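Local coordinates for protein N-Acetyltransferase, PseH (Campylobacter jejuni subsp. jejuni PT14, PDB 4XPL) that transfers an acetyl group from acetyl coenzyme A, most likely to the 4-amino group of a UDP-linked altrose derivative in the pathway to pseudaminic acid, a sugar that modifies flagellin, at residues Tyr41-Phe44 with Glu45-Leu48; Ile106-Tyr109 with Ala110-Leu114; His128-Leu131 with Lys132-Gln136. The protein carries 8 engineered substitutions. All coordinates share one frame; numbering follows the deposited sequence.

Contact 1 (Tyr41-Phe44 with Glu45-Leu48)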
ATOM      1  N   TYR A  41      -6.312  21.859  11.876  1.00 26.71           N
ATOM      2  CA  TYR A  41      -7.639  21.435  11.471  1.00 26.40           C
ATOM      3  C   TYR A  41      -7.657  21.120   9.983  1.00 25.70           C
ATOM      4  O   TYR A  41      -8.213  20.124   9.591  1.00 25.38           O
ATOM      5  CB  TYR A  41      -8.748  22.455  11.822  1.00 27.40           C
ATOM      6  CG  TYR A  41     -10.075  22.052  11.210  1.00 27.84           C
ATOM      7  CD1 TYR A  41     -10.931  21.172  11.878  1.00 28.68           C
ATOM      8  CD2 TYR A  41     -10.453  22.520   9.953  1.00 28.05           C
ATOM      9  CE1 TYR A  41     -12.151  20.768  11.306  1.00 29.68           C
ATOM     10  CE2 TYR A  41     -11.669  22.130   9.362  1.00 29.18           C
ATOM     11  CZ  TYR A  41     -12.502  21.248  10.039  1.00 29.94           C
ATOM     12  OH  TYR A  41     -13.687  20.878   9.459  1.00 31.61           O
ATOM     13  N   ILE A  42      -7.027  21.943   9.148  1.00 25.89           N
ATOM     14  CA  ILE A  42      -7.122  21.701   7.701  1.00 26.05           C
ATOM     15  C   ILE A  42      -6.525  20.312   7.338  1.00 25.39           C
ATOM     16  O   ILE A  42      -7.075  19.592   6.526  1.00 25.39           O
ATOM     17  CB  ILE A  42      -6.514  22.848   6.865  1.00 27.09           C
ATOM     18  CG1 ILE A  42      -6.748  22.612   5.349  1.00 28.13           C
ATOM     19  CG2 ILE A  42      -5.039  23.027   7.171  1.00 27.31           C
ATOM     20  CD1 ILE A  42      -8.194  22.286   4.965  1.00 28.64           C
ATOM     21  N   ASP A  43      -5.436  19.908   7.986  1.00 25.20           N
ATOM     22  CA  ASP A  43      -4.837  18.581   7.686  1.00 25.15           C
ATOM     23  C   ASP A  43      -5.785  17.448   8.120  1.00 24.49           C
ATOM     24  O   ASP A  43      -6.070  16.528   7.357  1.00 23.67           O
ATOM     25  CB  ASP A  43      -3.463  18.445   8.336  1.00 26.76           C
ATOM     26  CG  ASP A  43      -2.440  19.382   7.724  1.00 29.73           C
ATOM     27  OD1 ASP A  43      -2.417  19.539   6.483  1.00 33.60           O
ATOM     28  OD2 ASP A  43      -1.660  19.971   8.481  1.00 35.16           O
ATOM     29  N   PHE A  44      -6.288  17.541   9.348  1.00 25.61           N
ATOM     30  CA  PHE A  44      -7.264  16.600   9.858  1.00 26.41           C
ATOM     31  C   PHE A  44      -8.480  16.487   8.936  1.00 25.65           C
ATOM     32  O   PHE A  44      -8.918  15.396   8.595  1.00 25.50           O
ATOM     33  CB  PHE A  44      -7.735  17.074  11.222  1.00 28.41           C
ATOM     34  CG  PHE A  44      -8.844  16.271  11.781  1.00 32.97           C
ATOM     35  CD1 PHE A  44      -8.623  14.958  12.196  1.00 36.32           C
ATOM     36  CD2 PHE A  44     -10.126  16.819  11.907  1.00 38.22           C
ATOM     37  CE1 PHE A  44      -9.668  14.203  12.747  1.00 38.96           C
ATOM     38  CE2 PHE A  44     -11.169  16.069  12.466  1.00 40.67           C
ATOM     39  CZ  PHE A  44     -10.933  14.763  12.876  1.00 40.27           C
ATOM     40  N   GLU A  45      -9.014  17.630   8.538  1.00 24.91           N
ATOM     41  CA  GLU A  45     -10.167  17.666   7.673  1.00 26.44           C
ATOM     42  C   GLU A  45      -9.866  17.052   6.298  1.00 25.99           C
ATOM     43  O   GLU A  45     -10.725  16.368   5.742  1.00 26.86           O
ATOM     44  CB  GLU A  45     -10.662  19.111   7.532  1.00 27.98           C
ATOM     45  CG  GLU A  45     -11.946  19.256   6.762  1.00 32.71           C
ATOM     46  CD  GLU A  45     -11.745  19.396   5.265  1.00 36.88           C
ATOM     47  OE1 GLU A  45     -10.591  19.567   4.804  1.00 37.77           O
ATOM     48  OE2 GLU A  45     -12.762  19.334   4.539  1.00 42.86           O
ATOM     49  N   GLU A  46      -8.667  17.286   5.763  1.00 25.06           N
ATOM     50  CA  GLU A  46      -8.268  16.702   4.480  1.00 26.56           C
ATOM     51  C   GLU A  46      -8.090  15.164   4.570  1.00 25.40           C
ATOM     52  O   GLU A  46      -8.414  14.428   3.643  1.00 25.08           O
ATOM     53  CB  GLU A  46      -6.985  17.351   3.934  1.00 27.36           C
ATOM     54  CG  GLU A  46      -7.175  18.777   3.358  1.00 31.45           C
ATOM     55  CD  GLU A  46      -5.835  19.450   3.021  1.00 35.50           C
ATOM     56  OE1 GLU A  46      -4.772  18.831   3.289  1.00 39.00           O
ATOM     57  OE2 GLU A  46      -5.842  20.587   2.502  1.00 39.46           O
ATOM     58  N   HIS A  47      -7.586  14.698   5.700  1.00 24.39           N
ATOM     59  CA  HIS A  47      -7.469  13.265   5.954  1.00 23.86           C
ATOM     60  C   HIS A  47      -8.868  12.612   6.029  1.00 24.81           C
ATOM     61  O   HIS A  47      -9.100  11.559   5.420  1.00 25.76           O
ATOM     62  CB  HIS A  47      -6.686  13.035   7.249  1.00 23.60           C
ATOM     63  CG  HIS A  47      -5.313  13.630   7.235  1.00 24.19           C
ATOM     64  ND1 HIS A  47      -4.647  13.993   8.387  1.00 27.82           N
ATOM     65  CD2 HIS A  47      -4.488  13.949   6.209  1.00 28.81           C
ATOM     66  CE1 HIS A  47      -3.469  14.511   8.070  1.00 28.95           C
ATOM     67  NE2 HIS A  47      -3.346  14.493   6.757  1.00 30.26           N
ATOM     68  N   LEU A  48      -9.801  13.242   6.740  1.00 25.97           N
ATOM     69  CA  LEU A  48     -11.186  12.740   6.830  1.00 27.38           C
ATOM     70  C   LEU A  48     -11.876  12.690   5.471  1.00 28.81           C
ATOM     71  O   LEU A  48     -12.639  11.771   5.210  1.00 29.25           O
ATOM     72  CB  LEU A  48     -12.041  13.615   7.734  1.00 29.43           C
ATOM     73  CG  LEU A  48     -11.884  13.557   9.249  1.00 32.41           C
ATOM     74  CD1 LEU A  48     -13.086  14.269   9.895  1.00 35.03           C
ATOM     75  CD2 LEU A  48     -11.779  12.115   9.751  1.00 34.08           C
TER
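Tyr41 and Phe44 both turn CG away from the backbone N (chi1 172° and 174°), which lays the Tyr41 ring beside Glu45 and the Phe44 ring beside Leu48. Over the Tyr41 ring comes Glu45: its CB stands 4.0 Å from the ring centroid in a CH-pi contact over the face, and its CG continues to the phenol oxygen, 3.6 Å from Tyr41 OH. The Glu45 chain then bends at chi2, which brings OE1 toward Ile42 CD1. The Phe44 ring receives Leu48 in a similar way. Leu48 CG sits above the face, shifted toward the rim and 19° off the normal, while Leu48 CD1 packs 3.7 Å from Phe44 CE2. Ile42 sends CG1 and CD1 past the Glu46 carboxylate, a van der Waals approach of methylene and methyl to the oxygen, with Ile42 CG1 3.6 Å from Glu46 OE2. Two carboxylates also come near each other: Asp43 OD1 and Glu46 OE1 are 4.0 Å apart, which may be mildly unfavourable, eased by solvent near Glu46. His47 lies flat against Asp43 O, which stands 2.9 Å above the plane over the ring centre; the imidazole nitrogens have no suitable angle for a bond to that oxygen. The same carbonyl is used by the backbone, since His47 N donates to Asp43 O at 2.9 Å. Beyond the segments, the His47 ring stacks on Phe25. Four successive i to i+4 backbone bonds identify the whole as the regular first turns of helix 41-56, a surface alpha-helix of the GNAT domain.

Contact 2 (Ile106-Tyr109 with Ala110-Leu114). Engineered in segment 110-114: Ser113 (natural residue Asn).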
ATOM      1  N   ILE A 106       0.549  -7.825   0.406  1.00 13.38           N
ATOM      2  CA  ILE A 106       0.062  -7.241  -0.836  1.00 13.39           C
ATOM      3  C   ILE A 106      -0.256  -8.333  -1.851  1.00 13.65           C
ATOM      4  O   ILE A 106      -1.325  -8.331  -2.458  1.00 14.78           O
ATOM      5  CB  ILE A 106       1.083  -6.237  -1.455  1.00 14.08           C
ATOM      6  CG1 ILE A 106       1.051  -4.900  -0.686  1.00 14.62           C
ATOM      7  CG2 ILE A 106       0.792  -5.989  -2.976  1.00 13.51           C
ATOM      8  CD1 ILE A 106       2.331  -4.148  -0.687  1.00 15.73           C
ATOM      9  N   ILE A 107       0.686  -9.244  -2.060  1.00 13.12           N
ATOM     10  CA  ILE A 107       0.532 -10.287  -3.070  1.00 14.14           C
ATOM     11  C   ILE A 107      -0.574 -11.266  -2.689  1.00 14.12           C
ATOM     12  O   ILE A 107      -1.454 -11.597  -3.530  1.00 14.38           O
ATOM     13  CB  ILE A 107       1.907 -11.000  -3.358  1.00 14.96           C
ATOM     14  CG1 ILE A 107       2.913  -9.975  -3.902  1.00 13.80           C
ATOM     15  CG2 ILE A 107       1.721 -12.158  -4.289  1.00 15.83           C
ATOM     16  CD1 ILE A 107       4.339 -10.453  -3.985  1.00 14.73           C
ATOM     17  N   LYS A 108      -0.572 -11.712  -1.431  1.00 14.67           N
ATOM     18  CA  LYS A 108      -1.630 -12.572  -0.946  1.00 15.79           C
ATOM     19  C   LYS A 108      -3.010 -11.936  -1.128  1.00 15.67           C
ATOM     20  O   LYS A 108      -3.921 -12.546  -1.693  1.00 16.28           O
ATOM     21  CB  LYS A 108      -1.387 -12.952   0.530  1.00 16.44           C
ATOM     22  CG  LYS A 108      -2.398 -13.943   1.075  1.00 19.86           C
ATOM     23  CD  LYS A 108      -2.001 -14.413   2.502  1.00 24.31           C
ATOM     24  CE  LYS A 108      -3.021 -15.413   3.059  1.00 29.88           C
ATOM     25  NZ  LYS A 108      -2.539 -16.089   4.317  1.00 35.12           N
ATOM     26  N   TYR A 109      -3.167 -10.705  -0.660  1.00 15.13           N
ATOM     27  CA  TYR A 109      -4.465 -10.036  -0.744  1.00 15.17           C
ATOM     28  C   TYR A 109      -4.900  -9.834  -2.191  1.00 14.39           C
ATOM     29  O   TYR A 109      -6.037 -10.088  -2.559  1.00 14.43           O
ATOM     30  CB  TYR A 109      -4.448  -8.673  -0.018  1.00 15.06           C
ATOM     31  CG  TYR A 109      -5.842  -8.128   0.151  1.00 14.03           C
ATOM     32  CD1 TYR A 109      -6.606  -8.481   1.239  1.00 15.53           C
ATOM     33  CD2 TYR A 109      -6.383  -7.231  -0.770  1.00 15.35           C
ATOM     34  CE1 TYR A 109      -7.907  -8.003   1.401  1.00 16.44           C
ATOM     35  CE2 TYR A 109      -7.689  -6.755  -0.621  1.00 16.62           C
ATOM     36  CZ  TYR A 109      -8.432  -7.127   0.469  1.00 18.21           C
ATOM     37  OH  TYR A 109      -9.717  -6.638   0.647  1.00 19.64           O
ATOM     38  N   ALA A 110      -3.997  -9.384  -3.027  1.00 14.64           N
ATOM     39  CA  ALA A 110      -4.330  -9.205  -4.449  1.00 15.03           C
ATOM     40  C   ALA A 110      -4.734 -10.508  -5.139  1.00 16.53           C
ATOM     41  O   ALA A 110      -5.754 -10.571  -5.840  1.00 18.30           O
ATOM     42  CB  ALA A 110      -3.149  -8.589  -5.179  1.00 14.11           C
ATOM     43  N   PHE A 111      -3.959 -11.565  -4.927  1.00 17.16           N
ATOM     44  CA  PHE A 111      -4.222 -12.830  -5.598  1.00 19.40           C
ATOM     45  C   PHE A 111      -5.387 -13.608  -4.975  1.00 20.26           C
ATOM     46  O   PHE A 111      -6.156 -14.203  -5.696  1.00 20.22           O
ATOM     47  CB  PHE A 111      -2.972 -13.718  -5.617  1.00 20.23           C
ATOM     48  CG  PHE A 111      -1.893 -13.271  -6.578  1.00 22.65           C
ATOM     49  CD1 PHE A 111      -2.107 -12.276  -7.511  1.00 25.25           C
ATOM     50  CD2 PHE A 111      -0.651 -13.892  -6.548  1.00 27.94           C
ATOM     51  CE1 PHE A 111      -1.100 -11.887  -8.406  1.00 28.57           C
ATOM     52  CE2 PHE A 111       0.371 -13.504  -7.443  1.00 30.32           C
ATOM     53  CZ  PHE A 111       0.141 -12.504  -8.355  1.00 28.92           C
ATOM     54  N   GLU A 112      -5.504 -13.603  -3.650  1.00 20.17           N
ATOM     55  CA  GLU A 112      -6.483 -14.424  -2.957  1.00 21.53           C
ATOM     56  C   GLU A 112      -7.819 -13.727  -2.654  1.00 21.15           C
ATOM     57  O   GLU A 112      -8.876 -14.377  -2.694  1.00 23.31           O
ATOM     58  CB  GLU A 112      -5.909 -15.001  -1.652  1.00 22.39           C
ATOM     59  CG  GLU A 112      -4.751 -15.978  -1.876  1.00 25.00           C
ATOM     60  CD  GLU A 112      -4.308 -16.687  -0.595  1.00 32.01           C
ATOM     61  OE1 GLU A 112      -5.073 -16.689   0.406  1.00 34.35           O
ATOM     62  OE2 GLU A 112      -3.181 -17.247  -0.597  1.00 34.34           O
ATOM     63  N   SER A 113      -7.775 -12.440  -2.344  1.00 19.17           N
ATOM     64  CA  SER A 113      -8.966 -11.685  -1.958  1.00 19.42           C
ATOM     65  C   SER A 113      -9.529 -10.861  -3.120  1.00 19.82           C
ATOM     66  O   SER A 113     -10.687 -11.004  -3.465  1.00 21.66           O
ATOM     67  CB  SER A 113      -8.653 -10.820  -0.751  1.00 17.40           C
ATOM     68  OG  SER A 113      -8.436 -11.656   0.369  1.00 19.66           O
ATOM     69  N   LEU A 114      -8.714 -10.032  -3.753  1.00 18.82           N
ATOM     70  CA  LEU A 114      -9.191  -9.327  -4.981  1.00 20.16           C
ATOM     71  C   LEU A 114      -9.265 -10.266  -6.194  1.00 21.31           C
ATOM     72  O   LEU A 114     -10.018 -10.024  -7.136  1.00 22.78           O
ATOM     73  CB  LEU A 114      -8.278  -8.136  -5.320  1.00 18.43           C
ATOM     74  CG  LEU A 114      -8.099  -7.035  -4.281  1.00 18.63           C
ATOM     75  CD1 LEU A 114      -7.040  -5.975  -4.707  1.00 18.60           C
ATOM     76  CD2 LEU A 114      -9.420  -6.371  -3.928  1.00 16.78           C
TER
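Tyr109 and Ser113 meet where helix 99-114, the crossover helix of the beta-alpha-beta unit formed with strands 84-91 and 118-124, widens into a pi-type turn. Ala110 begins the second segment with a regular bond from its N to Ile106 O; these two residues are buried, and both side chains pack on Phe77 of strand 70-78 and Leu119 of strand 118-124. Phe111 N bonds to Ile107 O in the same i to i+4 pattern, and its ring runs side by side with the Ile107 side chain. Ile107 CG2, set opposite the backbone N while CG1 takes the place beside it, reaches Phe111 CE2 at 3.7 Å. Glu112 N donates to Lys108 O at 2.7 Å. Its carboxylate rests against the extended lysine chain, Glu112 OE1 lying 3.6 Å from Lys108 CE. The charged ends do not close into a salt bridge, for Lys108 NZ and Glu112 OE1 remain 4.7 Å apart. Ser113, an engineered residue, places CB over the Tyr109 ring face, 3.7 Å from the centroid and 15° off the normal. Leu114 touches the same ring obliquely with CG, while its side chain also meets Phe77; that phenylalanine and Phe63 both contact the Tyr109 ring. The widening itself is recorded at one carbonyl. Tyr109 O accepts two bonds of 2.9 Å: the i to i+5 bond from Leu114 N is nearly straight at 164°, whereas the i to i+4 bond from Ser113 N is bent to 142°.

Contact 3 (His128-Leu131 with Lys132-Gln136). Engineered in segment 128-131: His128 (natural residue Arg). With ACO (acetyl coenzyme *a), chain B.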
ATOM      1  N   HIS A 128      15.598   2.778  -4.869  1.00 37.44           N
ATOM      2  CA  HIS A 128      16.308   1.515  -5.042  1.00 37.98           C
ATOM      3  C   HIS A 128      15.832   0.485  -4.052  1.00 36.52           C
ATOM      4  O   HIS A 128      15.783  -0.707  -4.361  1.00 35.90           O
ATOM      5  CB  HIS A 128      17.814   1.701  -4.866  1.00 42.28           C
ATOM      6  CG  HIS A 128      18.401   2.743  -5.761  1.00 46.48           C
ATOM      7  ND1 HIS A 128      18.189   2.760  -7.124  1.00 48.27           N
ATOM      8  CD2 HIS A 128      19.208   3.799  -5.490  1.00 52.99           C
ATOM      9  CE1 HIS A 128      18.833   3.788  -7.652  1.00 51.26           C
ATOM     10  NE2 HIS A 128      19.459   4.434  -6.682  1.00 53.52           N
ATOM     11  N   LYS A 129      15.495   0.944  -2.857  1.00 37.22           N
ATOM     12  CA  LYS A 129      14.951   0.059  -1.852  1.00 36.45           C
ATOM     13  C   LYS A 129      13.721  -0.617  -2.397  1.00 31.86           C
ATOM     14  O   LYS A 129      13.601  -1.829  -2.310  1.00 30.74           O
ATOM     15  CB  LYS A 129      14.630   0.788  -0.531  1.00 38.70           C
ATOM     16  CG  LYS A 129      15.819   0.863   0.400  1.00 43.85           C
ATOM     17  CD  LYS A 129      15.446   1.154   1.843  1.00 47.55           C
ATOM     18  CE  LYS A 129      15.228   2.635   2.104  1.00 50.13           C
ATOM     19  NZ  LYS A 129      15.910   3.017   3.392  1.00 53.50           N
ATOM     20  N   ALA A 130      12.801   0.165  -2.951  1.00 30.00           N
ATOM     21  CA  ALA A 130      11.550  -0.391  -3.449  1.00 26.72           C
ATOM     22  C   ALA A 130      11.798  -1.311  -4.648  1.00 25.53           C
ATOM     23  O   ALA A 130      11.212  -2.406  -4.750  1.00 22.98           O
ATOM     24  CB  ALA A 130      10.560   0.718  -3.802  1.00 26.70           C
ATOM     25  N   LEU A 131      12.642  -0.867  -5.571  1.00 27.01           N
ATOM     26  CA  LEU A 131      12.956  -1.700  -6.739  1.00 26.77           C
ATOM     27  C   LEU A 131      13.527  -3.059  -6.366  1.00 27.17           C
ATOM     28  O   LEU A 131      13.074  -4.067  -6.866  1.00 26.12           O
ATOM     29  CB  LEU A 131      13.917  -0.996  -7.668  1.00 28.60           C
ATOM     30  CG  LEU A 131      13.248   0.128  -8.437  1.00 28.88           C
ATOM     31  CD1 LEU A 131      14.355   1.084  -9.031  1.00 31.52           C
ATOM     32  CD2 LEU A 131      12.342  -0.485  -9.506  1.00 30.36           C
ATOM     33  N   LYS A 132      14.519  -3.071  -5.496  1.00 29.85           N
ATOM     34  CA  LYS A 132      15.129  -4.313  -5.038  1.00 31.56           C
ATOM     35  C   LYS A 132      14.067  -5.251  -4.423  1.00 29.62           C
ATOM     36  O   LYS A 132      14.045  -6.462  -4.673  1.00 28.28           O
ATOM     37  CB  LYS A 132      16.187  -3.976  -3.998  1.00 35.42           C
ATOM     38  CG  LYS A 132      16.993  -5.178  -3.447  1.00 40.94           C
ATOM     39  CD  LYS A 132      17.594  -5.964  -4.604  1.00 45.23           C
ATOM     40  CE  LYS A 132      18.804  -6.766  -4.223  1.00 51.12           C
ATOM     41  NZ  LYS A 132      19.609  -6.983  -5.482  1.00 55.47           N
ATOM     42  N   LEU A 133      13.173  -4.667  -3.637  1.00 28.05           N
ATOM     43  CA  LEU A 133      12.144  -5.436  -2.954  1.00 27.10           C
ATOM     44  C   LEU A 133      11.212  -6.070  -3.970  1.00 24.82           C
ATOM     45  O   LEU A 133      10.860  -7.235  -3.847  1.00 24.86           O
ATOM     46  CB  LEU A 133      11.362  -4.504  -2.034  1.00 27.39           C
ATOM     47  CG  LEU A 133      10.532  -5.147  -0.969  1.00 28.30           C
ATOM     48  CD1 LEU A 133      11.411  -6.052  -0.096  1.00 28.00           C
ATOM     49  CD2 LEU A 133       9.839  -4.032  -0.175  1.00 31.12           C
ATOM     50  N   TYR A 134      10.823  -5.293  -4.981  1.00 23.05           N
ATOM     51  CA  TYR A 134       9.939  -5.780  -6.050  1.00 21.94           C
ATOM     52  C   TYR A 134      10.621  -6.877  -6.866  1.00 22.70           C
ATOM     53  O   TYR A 134      10.010  -7.907  -7.174  1.00 21.73           O
ATOM     54  CB  TYR A 134       9.505  -4.618  -6.968  1.00 21.28           C
ATOM     55  CG  TYR A 134       8.661  -3.548  -6.276  1.00 21.81           C
ATOM     56  CD1 TYR A 134       8.221  -3.703  -4.958  1.00 23.85           C
ATOM     57  CD2 TYR A 134       8.314  -2.371  -6.938  1.00 24.94           C
ATOM     58  CE1 TYR A 134       7.482  -2.725  -4.326  1.00 25.50           C
ATOM     59  CE2 TYR A 134       7.526  -1.378  -6.289  1.00 24.17           C
ATOM     60  CZ  TYR A 134       7.120  -1.575  -5.001  1.00 24.20           C
ATOM     61  OH  TYR A 134       6.371  -0.611  -4.345  1.00 25.81           O
ATOM     62  N   GLN A 135      11.888  -6.668  -7.206  1.00 24.35           N
ATOM     63  CA  GLN A 135      12.661  -7.658  -7.958  1.00 27.35           C
ATOM     64  C   GLN A 135      12.777  -8.941  -7.147  1.00 28.20           C
ATOM     65  O   GLN A 135      12.690 -10.042  -7.699  1.00 28.89           O
ATOM     66  CB  GLN A 135      14.067  -7.124  -8.288  1.00 30.43           C
ATOM     67  CG  GLN A 135      15.037  -8.161  -8.833  1.00 37.43           C
ATOM     68  CD  GLN A 135      16.190  -8.442  -7.893  1.00 45.67           C
ATOM     69  OE1 GLN A 135      17.189  -7.693  -7.886  1.00 50.15           O
ATOM     70  NE2 GLN A 135      16.087  -9.527  -7.112  1.00 48.41           N
ATOM     71  N   GLN A 136      12.985  -8.809  -5.840  1.00 28.32           N
ATOM     72  CA  GLN A 136      13.094  -9.994  -4.979  1.00 29.60           C
ATOM     73  C   GLN A 136      11.792 -10.794  -4.923  1.00 27.25           C
ATOM     74  O   GLN A 136      11.807 -11.976  -4.625  1.00 28.59           O
ATOM     75  CB  GLN A 136      13.525  -9.606  -3.562  1.00 30.90           C
ATOM     76  CG  GLN A 136      14.992  -9.214  -3.475  1.00 35.80           C
ATOM     77  CD  GLN A 136      15.409  -8.707  -2.113  1.00 39.00           C
ATOM     78  OE1 GLN A 136      16.599  -8.697  -1.797  1.00 46.19           O
ATOM     79  NE2 GLN A 136      14.453  -8.278  -1.307  1.00 37.73           N
TER
HETATM   80  N1A ACO B 701      20.337  -0.902  -3.867  1.00 67.60           N
HETATM   81  C2A ACO B 701      19.819  -2.145  -3.780  1.00 67.57           C
HETATM   82  N3A ACO B 701      19.226  -2.608  -2.659  1.00 66.37           N
HETATM   83  C4A ACO B 701      19.109  -1.844  -1.536  1.00 64.95           C
HETATM   84  C5A ACO B 701      19.642  -0.474  -1.556  1.00 65.73           C
HETATM   85  C6A ACO B 701      20.289  -0.031  -2.825  1.00 67.55           C
HETATM   86  N6A ACO B 701      20.824   1.212  -2.953  1.00 68.64           N
HETATM   87  N7A ACO B 701      19.397   0.044  -0.332  1.00 64.73           N
HETATM   88  C8A ACO B 701      18.761  -0.908   0.410  1.00 63.42           C
HETATM   89  N9A ACO B 701      18.586  -2.035  -0.316  1.00 62.66           N
HETATM   90  C1B ACO B 701      17.928  -3.315   0.096  1.00 59.84           C
HETATM   91  C2B ACO B 701      18.173  -3.712   1.546  1.00 58.65           C
HETATM   92  O2B ACO B 701      19.469  -4.291   1.728  1.00 58.45           O
HETATM   93  C3B ACO B 701      17.051  -4.705   1.755  1.00 57.39           C
HETATM   94  O3B ACO B 701      17.488  -5.974   1.267  1.00 57.96           O
HETATM   95  P3B ACO B 701      16.772  -7.380   1.619  1.00 59.80           P
HETATM   96  O7A ACO B 701      15.351  -7.272   1.074  1.00 59.57           O
HETATM   97  O8A ACO B 701      17.612  -8.368   0.843  1.00 59.05           O
HETATM   98  O9A ACO B 701      16.871  -7.521   3.125  1.00 57.02           O
HETATM   99  C4B ACO B 701      15.894  -4.148   0.925  1.00 55.42           C
HETATM  100  O4B ACO B 701      16.493  -3.275  -0.045  1.00 58.00           O
HETATM  101  C5B ACO B 701      14.867  -3.407   1.788  1.00 51.67           C
HETATM  102  O5B ACO B 701      15.511  -2.457   2.653  1.00 45.58           O
HETATM  103  P1A ACO B 701      15.062  -2.173   4.184  1.00 39.91           P
HETATM  104  O1A ACO B 701      15.911  -1.079   4.771  1.00 39.09           O
HETATM  105  O2A ACO B 701      14.896  -3.487   4.917  1.00 39.48           O
HETATM  106  O3A ACO B 701      13.664  -1.391   4.027  1.00 36.73           O
HETATM  107  P2A ACO B 701      12.245  -2.021   4.382  1.00 31.00           P
HETATM  108  O4A ACO B 701      12.168  -3.426   3.844  1.00 34.37           O
HETATM  109  O5A ACO B 701      12.037  -1.807   5.867  1.00 35.17           O
HETATM  110  O6A ACO B 701      11.229  -0.996   3.657  1.00 31.86           O
HETATM  111  CBP ACO B 701      10.059   0.168   1.981  1.00 26.93           C
HETATM  112  CCP ACO B 701      11.168  -0.821   2.244  1.00 27.76           C
HETATM  113  CDP ACO B 701       8.733  -0.433   2.533  1.00 24.84           C
HETATM  114  CEP ACO B 701       9.958   0.414   0.470  1.00 22.83           C
HETATM  115  CAP ACO B 701      10.436   1.465   2.717  1.00 26.27           C
HETATM  116  OAP ACO B 701      11.724   1.950   2.265  1.00 27.21           O
HETATM  117  C9P ACO B 701       9.421   2.549   2.538  1.00 27.03           C
HETATM  118  O9P ACO B 701       8.359   2.538   3.163  1.00 22.88           O
HETATM  119  N8P ACO B 701       9.763   3.532   1.700  1.00 26.94           N
HETATM  120  C7P ACO B 701       8.917   4.704   1.502  1.00 26.78           C
HETATM  121  C6P ACO B 701       7.621   4.342   0.763  1.00 26.99           C
HETATM  122  C5P ACO B 701       7.905   3.757  -0.607  1.00 28.75           C
HETATM  123  O5P ACO B 701       8.838   4.178  -1.300  1.00 26.83           O
HETATM  124  N4P ACO B 701       7.072   2.814  -1.049  1.00 26.21           N
HETATM  125  C3P ACO B 701       7.126   2.378  -2.454  1.00 29.20           C
HETATM  126  C2P ACO B 701       6.317   3.343  -3.351  1.00 28.92           C
HETATM  127  S1P ACO B 701       4.602   3.163  -2.909  1.00 30.93           S
HETATM  128  C   ACO B 701       4.214   4.469  -1.953  1.00 31.64           C
HETATM  129  O   ACO B 701       5.078   5.301  -1.648  1.00 32.36           O
HETATM  130  CH3 ACO B 701       2.793   4.565  -1.455  1.00 32.72           C
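Four i to i+4 bonds, from the N atoms of Lys132, Leu133, Tyr134 and Gln135 to the carbonyls of His128, Lys129, Ala130 and Leu131, make this an alpha-helical stretch, the Leu133 bond being the longest at 3.2 Å between Leu133 N and Lys129 O. Tyr134 lays its ring beneath Ala130 O, which stands 3.1 Å above one face, offset toward the rim. Its hydroxyl end faces the pantetheine arm, with Tyr134 OH 3.6 Å from C3P of acetyl coenzyme A. Another flank of the helix meets the nucleotide. The methylenes of Lys129 and Lys132 touch the adenine, Lys129 CG at 3.4 Å from C8A and Lys132 CG at 3.5 Å from N3A, while CB of the engineered His128 lies near the exocyclic N6A. Beyond its CG, Gln136 is extended (chi2 175°), which carries the amide to the 3'-phosphate: NE2 donates to O7A over 2.7 Å, with an N-H...O angle of 170°. These five residues line the acetyl coenzyme A pocket of the GNAT domain, and Asn127, just ahead of the helix, also hydrogen-bonds the acetyl donor. On the protein side, Leu133 packs on Met103 of helix 99-114 and Leu89 of strand 84-91; Leu131 and Tyr134 rest on Val123 of strand 118-124, and Tyr134 also meets Val151 of strand 148-154 and, edge-to-face, Phe87.

Overall arrangement
All three contacts are local turns of separate helices, met in series along the chain within the GNAT domain. Contacts 2 and 3 are the closer pair, with centres 19 Å apart and nearest atoms about 6 Å apart. Strand 118-124 links their helices, and residues of both helices pack on it. Contact 3 belongs to the acetyl coenzyme A pocket, whereas in contact 2 the buried Ile106 side chain stops about 8 Å from the acetyl donor. Contact 1 lies across the chain's centre from both, its centre 30 Å from that of contact 2 and 32 Å from that of contact 3, on the outer surface of the fold.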